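PDB 2Q01: uronate isomerase from Caulobacter crescentus, which catalyses the isomerisation of D-glucuronate to D-fructuronate and of D-galacturonate to D-tagaturonate, in the pentose and glucuronate interconversion pathway. Local coordinates for residues T44-N52 with H180-W189; E166-H175 with H192-V202. All coordinates share one frame; numbering follows the deposited sequence.

Contact 1: residues T44-N52 with H180-W189; sequences TDPSWFATN and HHAAIRESGW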
ATOM      1  N   THR B  44      -0.452  21.697 -22.248  1.00 46.70           N
ATOM      2  CA  THR B  44      -1.100  22.900 -22.775  1.00 44.83           C
ATOM      3  C   THR B  44      -0.815  23.027 -24.273  1.00 49.68           C
ATOM      4  O   THR B  44       0.175  22.478 -24.772  1.00 52.67           O
ATOM      5  CB  THR B  44      -0.670  24.201 -22.030  1.00 44.08           C
ATOM      6  OG1 THR B  44       0.726  24.448 -22.236  1.00 48.01           O
ATOM      7  CG2 THR B  44      -0.966  24.107 -20.527  1.00 47.57           C
ATOM      8  N   ASP B  45      -1.690  23.735 -24.982  1.00 44.02           N
ATOM      9  CA  ASP B  45      -1.565  23.922 -26.426  1.00 47.59           C
ATOM     10  C   ASP B  45      -0.639  25.110 -26.675  1.00 47.07           C
ATOM     11  O   ASP B  45      -0.932  26.214 -26.223  1.00 44.91           O
ATOM     12  CB  ASP B  45      -2.951  24.183 -27.028  1.00 49.03           C
ATOM     13  CG  ASP B  45      -3.011  23.966 -28.533  1.00 48.10           C
ATOM     14  OD1 ASP B  45      -4.138  23.780 -29.040  1.00 57.74           O
ATOM     15  OD2 ASP B  45      -1.970  23.991 -29.221  1.00 63.13           O
ATOM     16  N   PRO B  46       0.487  24.884 -27.387  1.00 48.01           N
ATOM     17  CA  PRO B  46       1.428  25.956 -27.755  1.00 47.61           C
ATOM     18  C   PRO B  46       0.841  27.036 -28.667  1.00 45.36           C
ATOM     19  O   PRO B  46       1.360  28.151 -28.707  1.00 48.87           O
ATOM     20  CB  PRO B  46       2.534  25.206 -28.505  1.00 47.30           C
ATOM     21  CG  PRO B  46       1.890  23.945 -28.982  1.00 39.01           C
ATOM     22  CD  PRO B  46       0.959  23.573 -27.871  1.00 51.49           C
ATOM     23  N   SER B  47      -0.227  26.702 -29.389  1.00 49.37           N
ATOM     24  CA  SER B  47      -0.894  27.645 -30.282  1.00 47.56           C
ATOM     25  C   SER B  47      -1.611  28.762 -29.527  1.00 48.37           C
ATOM     26  O   SER B  47      -1.843  29.834 -30.087  1.00 62.59           O
ATOM     27  CB  SER B  47      -1.886  26.916 -31.185  1.00 49.13           C
ATOM     28  OG  SER B  47      -3.048  26.552 -30.465  1.00 35.72           O
ATOM     29  N   TRP B  48      -1.961  28.504 -28.266  1.00 46.98           N
ATOM     30  CA  TRP B  48      -2.579  29.506 -27.395  1.00 44.61           C
ATOM     31  C   TRP B  48      -1.688  30.730 -27.207  1.00 45.72           C
ATOM     32  O   TRP B  48      -2.180  31.851 -27.144  1.00 52.85           O
ATOM     33  CB  TRP B  48      -2.913  28.919 -26.020  1.00 40.44           C
ATOM     34  CG  TRP B  48      -3.998  27.870 -26.007  1.00 42.35           C
ATOM     35  CD1 TRP B  48      -4.956  27.653 -26.961  1.00 39.08           C
ATOM     36  CD2 TRP B  48      -4.255  26.924 -24.960  1.00 43.15           C
ATOM     37  NE1 TRP B  48      -5.782  26.622 -26.578  1.00 38.40           N
ATOM     38  CE2 TRP B  48      -5.376  26.158 -25.354  1.00 37.82           C
ATOM     39  CE3 TRP B  48      -3.641  26.645 -23.727  1.00 46.82           C
ATOM     40  CZ2 TRP B  48      -5.892  25.121 -24.564  1.00 56.26           C
ATOM     41  CZ3 TRP B  48      -4.157  25.615 -22.940  1.00 51.42           C
ATOM     42  CH2 TRP B  48      -5.271  24.867 -23.363  1.00 52.32           C
ATOM     43  N   PHE B  49      -0.380  30.507 -27.137  1.00 45.08           N
ATOM     44  CA  PHE B  49       0.579  31.585 -26.914  1.00 48.47           C
ATOM     45  C   PHE B  49       1.162  32.141 -28.209  1.00 49.90           C
ATOM     46  O   PHE B  49       1.695  33.251 -28.221  1.00 53.44           O
ATOM     47  CB  PHE B  49       1.690  31.127 -25.961  1.00 43.91           C
ATOM     48  CG  PHE B  49       1.173  30.483 -24.711  1.00 50.61           C
ATOM     49  CD1 PHE B  49       1.176  29.099 -24.574  1.00 39.56           C
ATOM     50  CD2 PHE B  49       0.644  31.258 -23.684  1.00 50.08           C
ATOM     51  CE1 PHE B  49       0.677  28.500 -23.425  1.00 54.17           C
ATOM     52  CE2 PHE B  49       0.143  30.666 -22.532  1.00 44.77           C
ATOM     53  CZ  PHE B  49       0.160  29.285 -22.403  1.00 37.08           C
ATOM     54  N   ALA B  50       1.058  31.378 -29.294  1.00 47.48           N
ATOM     55  CA  ALA B  50       1.565  31.830 -30.584  1.00 45.86           C
ATOM     56  C   ALA B  50       0.574  32.775 -31.252  1.00 53.60           C
ATOM     57  O   ALA B  50       0.971  33.782 -31.846  1.00 60.49           O
ATOM     58  CB  ALA B  50       1.888  30.647 -31.491  1.00 49.30           C
ATOM     59  N   THR B  51      -0.714  32.452 -31.147  1.00 55.44           N
ATOM     60  CA  THR B  51      -1.763  33.293 -31.719  1.00 56.34           C
ATOM     61  C   THR B  51      -2.227  34.366 -30.737  1.00 54.74           C
ATOM     62  O   THR B  51      -2.597  35.464 -31.151  1.00 58.03           O
ATOM     63  CB  THR B  51      -2.990  32.471 -32.203  1.00 53.69           C
ATOM     64  OG1 THR B  51      -3.678  31.902 -31.080  1.00 65.18           O
ATOM     65  CG2 THR B  51      -2.564  31.363 -33.164  1.00 68.52           C
ATOM     66  N   ASN B  52      -2.184  34.031 -29.446  1.00 52.81           N
ATOM     67  CA  ASN B  52      -2.723  34.848 -28.344  1.00 48.38           C
ATOM     68  C   ASN B  52      -4.204  35.214 -28.491  1.00 51.87           C
ATOM     69  O   ASN B  52      -4.631  36.313 -28.139  1.00 57.77           O
ATOM     70  CB  ASN B  52      -1.847  36.076 -28.054  1.00 47.78           C
ATOM     71  CG  ASN B  52      -1.970  36.553 -26.615  1.00 55.93           C
ATOM     72  OD1 ASN B  52      -2.170  35.761 -25.695  1.00 60.33           O
ATOM     73  ND2 ASN B  52      -1.843  37.856 -26.418  1.00 52.99           N
ATOM     74  N   HIS B 180       4.167  26.296 -33.696  1.00 39.09           N
ATOM     75  CA  HIS B 180       3.710  27.277 -32.722  1.00 42.31           C
ATOM     76  C   HIS B 180       4.794  27.668 -31.732  1.00 38.30           C
ATOM     77  O   HIS B 180       4.762  28.760 -31.181  1.00 48.39           O
ATOM     78  CB  HIS B 180       2.464  26.765 -32.004  1.00 38.94           C
ATOM     79  CG  HIS B 180       1.354  26.402 -32.938  1.00 49.84           C
ATOM     80  ND1 HIS B 180       0.664  27.343 -33.670  1.00 49.96           N
ATOM     81  CD2 HIS B 180       0.833  25.201 -33.279  1.00 59.67           C
ATOM     82  CE1 HIS B 180      -0.243  26.738 -34.416  1.00 61.49           C
ATOM     83  NE2 HIS B 180      -0.161  25.438 -34.197  1.00 64.99           N
ATOM     84  N   HIS B 181       5.756  26.776 -31.526  1.00 44.42           N
ATOM     85  CA  HIS B 181       6.910  27.071 -30.690  1.00 36.03           C
ATOM     86  C   HIS B 181       7.867  28.035 -31.367  1.00 39.31           C
ATOM     87  O   HIS B 181       8.442  28.895 -30.705  1.00 39.61           O
ATOM     88  CB  HIS B 181       7.643  25.786 -30.331  1.00 48.68           C
ATOM     89  CG  HIS B 181       6.875  24.902 -29.407  1.00 39.97           C
ATOM     90  ND1 HIS B 181       5.958  23.980 -29.859  1.00 45.31           N
ATOM     91  CD2 HIS B 181       6.871  24.813 -28.058  1.00 43.68           C
ATOM     92  CE1 HIS B 181       5.436  23.345 -28.827  1.00 53.97           C
ATOM     93  NE2 HIS B 181       5.965  23.838 -27.722  1.00 46.62           N
ATOM     94  N   ALA B 182       8.045  27.879 -32.680  1.00 40.43           N
ATOM     95  CA  ALA B 182       8.862  28.801 -33.475  1.00 44.18           C
ATOM     96  C   ALA B 182       8.269  30.207 -33.483  1.00 43.68           C
ATOM     97  O   ALA B 182       9.004  31.191 -33.447  1.00 51.27           O
ATOM     98  CB  ALA B 182       9.031  28.283 -34.896  1.00 36.74           C
ATOM     99  N   ALA B 183       6.940  30.288 -33.507  1.00 43.14           N
ATOM    100  CA  ALA B 183       6.230  31.564 -33.516  1.00 40.71           C
ATOM    101  C   ALA B 183       6.305  32.271 -32.167  1.00 40.92           C
ATOM    102  O   ALA B 183       6.286  33.500 -32.112  1.00 52.68           O
ATOM    103  CB  ALA B 183       4.787  31.361 -33.928  1.00 40.65           C
ATOM    104  N   ILE B 184       6.386  31.490 -31.092  1.00 45.01           N
ATOM    105  CA  ILE B 184       6.513  32.022 -29.738  1.00 46.41           C
ATOM    106  C   ILE B 184       7.877  32.679 -29.567  1.00 51.90           C
ATOM    107  O   ILE B 184       7.975  33.799 -29.057  1.00 65.76           O
ATOM    108  CB  ILE B 184       6.274  30.929 -28.658  1.00 42.81           C
ATOM    109  CG1 ILE B 184       4.774  30.668 -28.484  1.00 37.15           C
ATOM    110  CG2 ILE B 184       6.885  31.333 -27.304  1.00 52.63           C
ATOM    111  CD1 ILE B 184       4.447  29.330 -27.825  1.00 28.87           C
ATOM    112  N   ARG B 185       8.928  31.986 -29.994  1.00 49.18           N
ATOM    113  CA  ARG B 185      10.288  32.501 -29.866  1.00 50.35           C
ATOM    114  C   ARG B 185      10.479  33.775 -30.685  1.00 53.26           C
ATOM    115  O   ARG B 185      11.076  34.744 -30.216  1.00 59.62           O
ATOM    116  CB  ARG B 185      11.305  31.442 -30.295  1.00 48.42           C
ATOM    117  CG  ARG B 185      11.000  30.045 -29.780  1.00 47.69           C
ATOM    118  CD  ARG B 185      12.219  29.142 -29.880  1.00 44.30           C
ATOM    119  NE  ARG B 185      12.396  28.609 -31.227  1.00 54.56           N
ATOM    120  CZ  ARG B 185      11.692  27.600 -31.729  1.00 49.34           C
ATOM    121  NH1 ARG B 185      11.921  27.180 -32.966  1.00 57.10           N
ATOM    122  NH2 ARG B 185      10.759  27.009 -30.995  1.00 37.71           N
ATOM    123  N   GLU B 186       9.969  33.763 -31.912  1.00 56.84           N
ATOM    124  CA  GLU B 186      10.226  34.834 -32.870  1.00 58.84           C
ATOM    125  C   GLU B 186       9.524  36.137 -32.497  1.00 61.66           C
ATOM    126  O   GLU B 186       9.939  37.217 -32.929  1.00 66.27           O
ATOM    127  CB  GLU B 186       9.827  34.406 -34.277  1.00 59.52           C
ATOM    128  CG  GLU B 186      10.837  33.507 -34.955  1.00 74.77           C
ATOM    129  CD  GLU B 186      10.493  33.260 -36.405  1.00 91.18           C
ATOM    130  OE1 GLU B 186       9.493  32.562 -36.678  1.00 90.76           O
ATOM    131  OE2 GLU B 186      11.226  33.776 -37.271  1.00 94.34           O
ATOM    132  N   SER B 187       8.464  36.033 -31.694  1.00 59.64           N
ATOM    133  CA  SER B 187       7.721  37.204 -31.226  1.00 60.50           C
ATOM    134  C   SER B 187       8.500  37.962 -30.159  1.00 62.40           C
ATOM    135  O   SER B 187       9.442  37.427 -29.571  1.00 60.11           O
ATOM    136  CB  SER B 187       6.344  36.802 -30.687  1.00 60.38           C
ATOM    137  OG  SER B 187       6.448  36.138 -29.441  1.00 50.88           O
ATOM    138  N   GLY B 188       8.091  39.206 -29.911  1.00 67.43           N
ATOM    139  CA  GLY B 188       8.737  40.067 -28.913  1.00 69.86           C
ATOM    140  C   GLY B 188       8.500  39.637 -27.476  1.00 64.76           C
ATOM    141  O   GLY B 188       9.283  39.973 -26.585  1.00 69.54           O
ATOM    142  N   TRP B 189       7.407  38.903 -27.262  1.00 60.93           N
ATOM    143  CA  TRP B 189       7.064  38.293 -25.980  1.00 55.69           C
ATOM    144  C   TRP B 189       8.140  37.300 -25.549  1.00 59.19           C
ATOM    145  O   TRP B 189       8.626  36.512 -26.360  1.00 61.63           O
ATOM    146  CB  TRP B 189       5.727  37.580 -26.122  1.00 50.17           C
ATOM    147  CG  TRP B 189       5.140  37.057 -24.851  1.00 54.74           C
ATOM    148  CD1 TRP B 189       4.687  37.791 -23.791  1.00 43.70           C
ATOM    149  CD2 TRP B 189       4.897  35.684 -24.521  1.00 52.51           C
ATOM    150  NE1 TRP B 189       4.189  36.960 -22.819  1.00 42.56           N
ATOM    151  CE2 TRP B 189       4.308  35.662 -23.239  1.00 53.44           C
ATOM    152  CE3 TRP B 189       5.125  34.467 -25.183  1.00 44.30           C
ATOM    153  CZ2 TRP B 189       3.941  34.471 -22.604  1.00 46.28           C
ATOM    154  CZ3 TRP B 189       4.758  33.283 -24.550  1.00 40.29           C
ATOM    155  CH2 TRP B 189       4.173  33.296 -23.271  1.00 47.49           C
TER

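Contact 2: residues E166-H175 with H192-V202; sequences ETLATTEGPH and HVITAYRPDAV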
ATOM      1  N   GLU B 166       7.837  30.794 -15.162  1.00 41.91           N
ATOM      2  CA  GLU B 166       9.181  30.943 -15.677  1.00 39.13           C
ATOM      3  C   GLU B 166       9.380  30.055 -16.900  1.00 44.92           C
ATOM      4  O   GLU B 166       9.829  30.526 -17.944  1.00 51.22           O
ATOM      5  CB  GLU B 166      10.196  30.607 -14.595  1.00 36.25           C
ATOM      6  CG  GLU B 166      11.623  30.834 -15.031  1.00 49.06           C
ATOM      7  CD  GLU B 166      12.536  31.167 -13.884  1.00 71.21           C
ATOM      8  OE1 GLU B 166      13.539  30.450 -13.727  1.00 54.26           O
ATOM      9  OE2 GLU B 166      12.256  32.144 -13.148  1.00 79.29           O
ATOM     10  N   THR B 167       9.034  28.776 -16.755  1.00 45.61           N
ATOM     11  CA  THR B 167       9.157  27.778 -17.815  1.00 42.83           C
ATOM     12  C   THR B 167       7.860  26.986 -17.908  1.00 36.26           C
ATOM     13  O   THR B 167       7.326  26.549 -16.889  1.00 39.50           O
ATOM     14  CB  THR B 167      10.329  26.807 -17.521  1.00 46.58           C
ATOM     15  OG1 THR B 167      11.554  27.547 -17.455  1.00 47.63           O
ATOM     16  CG2 THR B 167      10.447  25.718 -18.588  1.00 46.16           C
ATOM     17  N   LEU B 168       7.348  26.827 -19.126  1.00 31.93           N
ATOM     18  CA  LEU B 168       6.218  25.937 -19.388  1.00 34.17           C
ATOM     19  C   LEU B 168       6.572  25.005 -20.537  1.00 38.59           C
ATOM     20  O   LEU B 168       6.939  25.462 -21.615  1.00 35.76           O
ATOM     21  CB  LEU B 168       4.962  26.743 -19.735  1.00 31.87           C
ATOM     22  CG  LEU B 168       3.646  26.011 -20.011  1.00 26.89           C
ATOM     23  CD1 LEU B 168       3.199  25.198 -18.802  1.00 46.86           C
ATOM     24  CD2 LEU B 168       2.564  27.004 -20.397  1.00 40.54           C
ATOM     25  N   ALA B 169       6.468  23.702 -20.303  1.00 39.67           N
ATOM     26  CA  ALA B 169       6.715  22.722 -21.358  1.00 40.95           C
ATOM     27  C   ALA B 169       5.415  22.116 -21.872  1.00 38.65           C
ATOM     28  O   ALA B 169       4.524  21.769 -21.094  1.00 49.40           O
ATOM     29  CB  ALA B 169       7.671  21.625 -20.877  1.00 31.43           C
ATOM     30  N   THR B 170       5.312  22.008 -23.191  1.00 40.77           N
ATOM     31  CA  THR B 170       4.216  21.293 -23.835  1.00 43.59           C
ATOM     32  C   THR B 170       4.733  19.933 -24.337  1.00 41.51           C
ATOM     33  O   THR B 170       5.922  19.643 -24.224  1.00 48.94           O
ATOM     34  CB  THR B 170       3.603  22.123 -24.985  1.00 43.29           C
ATOM     35  OG1 THR B 170       4.490  22.115 -26.107  1.00 54.91           O
ATOM     36  CG2 THR B 170       3.370  23.564 -24.547  1.00 41.95           C
ATOM     37  N   THR B 171       3.851  19.097 -24.878  1.00 51.15           N
ATOM     38  CA  THR B 171       4.238  17.735 -25.271  1.00 54.17           C
ATOM     39  C   THR B 171       3.806  17.393 -26.703  1.00 46.99           C
ATOM     40  O   THR B 171       2.608  17.341 -27.003  1.00 52.93           O
ATOM     41  CB  THR B 171       3.699  16.691 -24.258  1.00 54.47           C
ATOM     42  OG1 THR B 171       4.145  17.033 -22.940  1.00 67.76           O
ATOM     43  CG2 THR B 171       4.187  15.301 -24.587  1.00 51.45           C
ATOM     44  N   GLU B 172       4.790  17.181 -27.580  1.00 36.26           N
ATOM     45  CA  GLU B 172       4.534  16.854 -28.994  1.00 39.72           C
ATOM     46  C   GLU B 172       5.250  15.576 -29.409  1.00 39.27           C
ATOM     47  O   GLU B 172       6.276  15.216 -28.835  1.00 48.86           O
ATOM     48  CB  GLU B 172       4.969  17.984 -29.946  1.00 42.86           C
ATOM     49  CG  GLU B 172       5.046  19.404 -29.370  1.00 60.93           C
ATOM     50  CD  GLU B 172       3.699  20.048 -29.096  1.00 66.60           C
ATOM     51  OE1 GLU B 172       3.448  20.381 -27.924  1.00 68.89           O
ATOM     52  OE2 GLU B 172       2.902  20.238 -30.042  1.00 80.28           O
ATOM     53  N   GLY B 173       4.702  14.893 -30.410  1.00 38.43           N
ATOM     54  CA  GLY B 173       5.362  13.744 -31.020  1.00 38.00           C
ATOM     55  C   GLY B 173       6.264  14.160 -32.169  1.00 36.56           C
ATOM     56  O   GLY B 173       6.193  15.298 -32.627  1.00 50.87           O
ATOM     57  N   PRO B 174       7.106  13.231 -32.661  1.00 44.36           N
ATOM     58  CA  PRO B 174       8.050  13.469 -33.765  1.00 42.81           C
ATOM     59  C   PRO B 174       7.357  13.683 -35.109  1.00 44.19           C
ATOM     60  O   PRO B 174       7.961  14.223 -36.039  1.00 45.86           O
ATOM     61  CB  PRO B 174       8.873  12.177 -33.822  1.00 40.81           C
ATOM     62  CG  PRO B 174       8.505  11.393 -32.628  1.00 43.04           C
ATOM     63  CD  PRO B 174       7.174  11.846 -32.174  1.00 47.84           C
ATOM     64  N   HIS B 175       6.101  13.251 -35.194  1.00 43.42           N
ATOM     65  CA  HIS B 175       5.286  13.378 -36.392  1.00 40.72           C
ATOM     66  C   HIS B 175       4.563  14.721 -36.532  1.00 46.79           C
ATOM     67  O   HIS B 175       4.114  15.059 -37.627  1.00 60.50           O
ATOM     68  CB  HIS B 175       4.278  12.224 -36.472  1.00 45.63           C
ATOM     69  CG  HIS B 175       3.341  12.146 -35.305  1.00 47.71           C
ATOM     70  ND1 HIS B 175       3.692  11.569 -34.103  1.00 46.98           N
ATOM     71  CD2 HIS B 175       2.058  12.555 -35.165  1.00 40.72           C
ATOM     72  CE1 HIS B 175       2.672  11.642 -33.267  1.00 53.54           C
ATOM     73  NE2 HIS B 175       1.668  12.235 -33.887  1.00 51.70           N
ATOM     74  N   HIS B 192       8.970  31.631 -21.895  1.00 39.06           N
ATOM     75  CA  HIS B 192       9.771  30.445 -22.161  1.00 34.83           C
ATOM     76  C   HIS B 192       8.851  29.236 -22.241  1.00 35.74           C
ATOM     77  O   HIS B 192       8.730  28.455 -21.297  1.00 47.93           O
ATOM     78  CB  HIS B 192      10.846  30.293 -21.081  1.00 29.06           C
ATOM     79  CG  HIS B 192      11.842  29.201 -21.334  1.00 40.47           C
ATOM     80  ND1 HIS B 192      12.047  28.163 -20.449  1.00 45.67           N
ATOM     81  CD2 HIS B 192      12.714  29.002 -22.350  1.00 44.39           C
ATOM     82  CE1 HIS B 192      12.989  27.365 -20.916  1.00 40.81           C
ATOM     83  NE2 HIS B 192      13.412  27.852 -22.068  1.00 50.24           N
ATOM     84  N   VAL B 193       8.175  29.118 -23.381  1.00 39.16           N
ATOM     85  CA  VAL B 193       7.348  27.960 -23.680  1.00 35.26           C
ATOM     86  C   VAL B 193       8.171  26.994 -24.526  1.00 40.91           C
ATOM     87  O   VAL B 193       8.561  27.310 -25.651  1.00 37.83           O
ATOM     88  CB  VAL B 193       6.036  28.345 -24.393  1.00 36.10           C
ATOM     89  CG1 VAL B 193       5.230  27.099 -24.736  1.00 35.69           C
ATOM     90  CG2 VAL B 193       5.209  29.299 -23.521  1.00 29.97           C
ATOM     91  N   ILE B 194       8.457  25.828 -23.960  1.00 45.71           N
ATOM     92  CA  ILE B 194       9.264  24.814 -24.637  1.00 46.61           C
ATOM     93  C   ILE B 194       8.455  23.547 -24.892  1.00 44.91           C
ATOM     94  O   ILE B 194       7.260  23.490 -24.600  1.00 44.99           O
ATOM     95  CB  ILE B 194      10.571  24.484 -23.863  1.00 38.53           C
ATOM     96  CG1 ILE B 194      10.270  23.993 -22.444  1.00 37.03           C
ATOM     97  CG2 ILE B 194      11.483  25.693 -23.840  1.00 43.24           C
ATOM     98  CD1 ILE B 194      11.454  23.351 -21.753  1.00 34.75           C
ATOM     99  N   THR B 195       9.115  22.538 -25.442  1.00 45.98           N
ATOM    100  CA  THR B 195       8.447  21.297 -25.812  1.00 44.35           C
ATOM    101  C   THR B 195       9.083  20.077 -25.135  1.00 42.57           C
ATOM    102  O   THR B 195      10.094  20.196 -24.442  1.00 37.60           O
ATOM    103  CB  THR B 195       8.397  21.133 -27.354  1.00 44.82           C
ATOM    104  OG1 THR B 195       7.738  19.910 -27.688  1.00 51.75           O
ATOM    105  CG2 THR B 195       9.798  21.147 -27.960  1.00 40.60           C
ATOM    106  N   ALA B 196       8.455  18.918 -25.312  1.00 38.05           N
ATOM    107  CA  ALA B 196       9.002  17.646 -24.850  1.00 40.15           C
ATOM    108  C   ALA B 196       8.774  16.591 -25.926  1.00 38.06           C
ATOM    109  O   ALA B 196       7.740  16.598 -26.593  1.00 33.68           O
ATOM    110  CB  ALA B 196       8.352  17.228 -23.541  1.00 41.58           C
ATOM    111  N   TYR B 197       9.748  15.697 -26.090  1.00 34.36           N
ATOM    112  CA  TYR B 197       9.724  14.671 -27.134  1.00 27.79           C
ATOM    113  C   TYR B 197       8.970  13.415 -26.700  1.00 29.55           C
ATOM    114  O   TYR B 197       9.448  12.667 -25.850  1.00 38.92           O
ATOM    115  CB  TYR B 197      11.160  14.307 -27.513  1.00 34.46           C
ATOM    116  CG  TYR B 197      11.313  13.441 -28.747  1.00 30.46           C
ATOM    117  CD1 TYR B 197      11.239  13.999 -30.021  1.00 31.39           C
ATOM    118  CD2 TYR B 197      11.578  12.076 -28.639  1.00 31.45           C
ATOM    119  CE1 TYR B 197      11.400  13.228 -31.150  1.00 46.40           C
ATOM    120  CE2 TYR B 197      11.742  11.286 -29.772  1.00 39.24           C
ATOM    121  CZ  TYR B 197      11.654  11.876 -31.023  1.00 33.14           C
ATOM    122  OH  TYR B 197      11.805  11.133 -32.159  1.00 37.78           O
ATOM    123  N   ARG B 198       7.802  13.175 -27.292  1.00 36.59           N
ATOM    124  CA  ARG B 198       6.982  12.016 -26.932  1.00 32.79           C
ATOM    125  C   ARG B 198       6.738  11.092 -28.131  1.00 35.11           C
ATOM    126  O   ARG B 198       5.726  11.228 -28.817  1.00 37.38           O
ATOM    127  CB  ARG B 198       5.648  12.468 -26.346  1.00 40.73           C
ATOM    128  CG  ARG B 198       4.927  11.392 -25.553  1.00 51.36           C
ATOM    129  CD  ARG B 198       3.437  11.637 -25.523  1.00 57.40           C
ATOM    130  NE  ARG B 198       2.745  10.627 -24.728  1.00 83.97           N
ATOM    131  CZ  ARG B 198       2.376  10.781 -23.458  1.00 96.98           C
ATOM    132  NH1 ARG B 198       2.616  11.918 -22.813  1.00 98.96           N
ATOM    133  NH2 ARG B 198       1.755   9.789 -22.831  1.00100.18           N
ATOM    134  N   PRO B 199       7.652  10.130 -28.368  1.00 35.04           N
ATOM    135  CA  PRO B 199       7.617   9.297 -29.571  1.00 36.09           C
ATOM    136  C   PRO B 199       6.612   8.136 -29.577  1.00 42.05           C
ATOM    137  O   PRO B 199       6.635   7.324 -30.502  1.00 42.25           O
ATOM    138  CB  PRO B 199       9.050   8.771 -29.662  1.00 34.25           C
ATOM    139  CG  PRO B 199       9.514   8.713 -28.261  1.00 41.00           C
ATOM    140  CD  PRO B 199       8.792   9.787 -27.499  1.00 31.57           C
ATOM    141  N   ASP B 200       5.729   8.091 -28.579  1.00 46.66           N
ATOM    142  CA  ASP B 200       4.783   6.986 -28.346  1.00 43.47           C
ATOM    143  C   ASP B 200       4.027   6.453 -29.561  1.00 42.19           C
ATOM    144  O   ASP B 200       3.843   5.242 -29.688  1.00 44.30           O
ATOM    145  CB  ASP B 200       3.760   7.385 -27.275  1.00 49.15           C
ATOM    146  CG  ASP B 200       4.370   7.509 -25.890  1.00 55.64           C
ATOM    147  OD1 ASP B 200       5.598   7.305 -25.732  1.00 50.11           O
ATOM    148  OD2 ASP B 200       3.605   7.813 -24.953  1.00 68.98           O
ATOM    149  N   ALA B 201       3.588   7.351 -30.440  1.00 44.22           N
ATOM    150  CA  ALA B 201       2.781   6.967 -31.596  1.00 45.26           C
ATOM    151  C   ALA B 201       3.570   6.254 -32.707  1.00 46.02           C
ATOM    152  O   ALA B 201       2.986   5.500 -33.488  1.00 47.27           O
ATOM    153  CB  ALA B 201       2.033   8.172 -32.145  1.00 43.84           C
ATOM    154  N   VAL B 202       4.883   6.486 -32.772  1.00 39.69           N
ATOM    155  CA  VAL B 202       5.731   5.828 -33.776  1.00 36.20           C
ATOM    156  C   VAL B 202       6.559   4.698 -33.161  1.00 41.59           C
ATOM    157  O   VAL B 202       7.480   4.167 -33.786  1.00 43.69           O
ATOM    158  CB  VAL B 202       6.641   6.830 -34.560  1.00 35.80           C
ATOM    159  CG1 VAL B 202       5.800   7.827 -35.333  1.00 46.03           C
ATOM    160  CG2 VAL B 202       7.599   7.560 -33.639  1.00 44.16           C
TER

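Contact 1: residues T44-N52 with H180-W189
Ser47 and Pro46 each lay a CB over the face of a histidine, and these two CH-pi contacts mark the Pro46-Ser47 end of the interface. Ser47 CB sits 3.5 Å from the centroid of the His180 ring and only 7° off its normal, almost squarely above the middle. Pro46 CB, 3.8 Å from the centroid of the His181 ring, is displaced toward the rim on the CE1 side. His181 CG lies anti to its own carbonyl carbon (chi1 -69°), which swings the imidazole back to the proline although its CB points away; its NE2 turns to Thr170.

Apolar packing takes over further along. Ala50 CB rests 3.9 Å from Ala183 CB and also touches the His180 carbonyl oxygen, so the two backbones come close here. Ile184 reaches in with CD1, which meets Phe49 CB at 3.8 Å and also lies against the Pro46 carbonyl. Phe49 CB is also met by the six-membered ring of Trp189, which crosses obliquely with CZ3 4.0 Å away.

Between the two segments themselves there are no polar bonds; others go to neighbours such as Asp161 and Arg157. Within 44-52, Asp45 OD2 accepts from Ser47 N at 3.2 Å, a capping bond met from above the carboxylate plane, and Ser47 O takes Thr51 N and Thr51 OG1 from opposite faces.

The short helix thus crosses helix 180-186 at 41° through Ala50 and Ala183, the imidazole faces and the Ile184 and Phe49 side chains. The association therefore probably depends on shape and dispersion, joining a helix after strand 37-39 to the connecting helix of a beta-alpha-beta unit.

Contact 2: residues E166-H175 with H192-V202
Thr167 and His192 lie side by side, and Thr167 OG1 shares a hydrogen bond of 3.1 Å with His192 ND1 at the edge of the imidazole. Leu168 then begins the parallel ladder: its N donates to His192 O, and its O accepts from Ile194 N at 2.8 Å, nearly in line with the carbonyl. Ala169 CB packs on Ile194 CG1 at 3.8 Å. Thr170 N binds Ile194 O, while Thr170 OG1, held between backbone N and carbonyl carbon (chi1 74°), donates to Glu172 OE1 at 2.7 Å, arriving from above the carboxylate plane, and also bonds His181 NE2. A valine here would probably leave both Glu172 and His181 without this hydroxyl partner and the carboxylate freer to turn. Thr171 CG2 lies against Arg198 CB at 3.6 Å, at the edge of a guanidinium that pairs with Asp200 and Asp251. Beyond the strands, Glu172 N donates to Ala196 O and Glu172 O accepts from Arg198 N. Pro174 CG meets Tyr197 CZ at 3.6 Å, the side chains crossing at about a right angle; Tyr197 OH bonds His235. Backbone pairing therefore outlasts the regular strands, keeping these TIM-barrel-type strand ends aligned, while the Thr170 hydroxyl links Glu172 to His181 and probably steadies both.

In the fold
From the N terminus, the chain runs through strand 37-39 into 44-52, continues through a largely helical region and helix 156-162, and enters the sheet again at 166-175. It then forms helix 179-186 and returns as 192-202. Contact 1 closes the long loop from 44-52 to 180-189; contact 2 closes the shorter one across the beta-alpha-beta crossover. Their segments alternate, so the two loops cross. The crossover helix supplies one side of contact 1, while its flanking strands and the loops that follow them make contact 2. His181 and Thr170 join the two, and Thr44 packs on Leu168 and Thr170, tying the loop that leads into helix 47-51 to the parallel sheet.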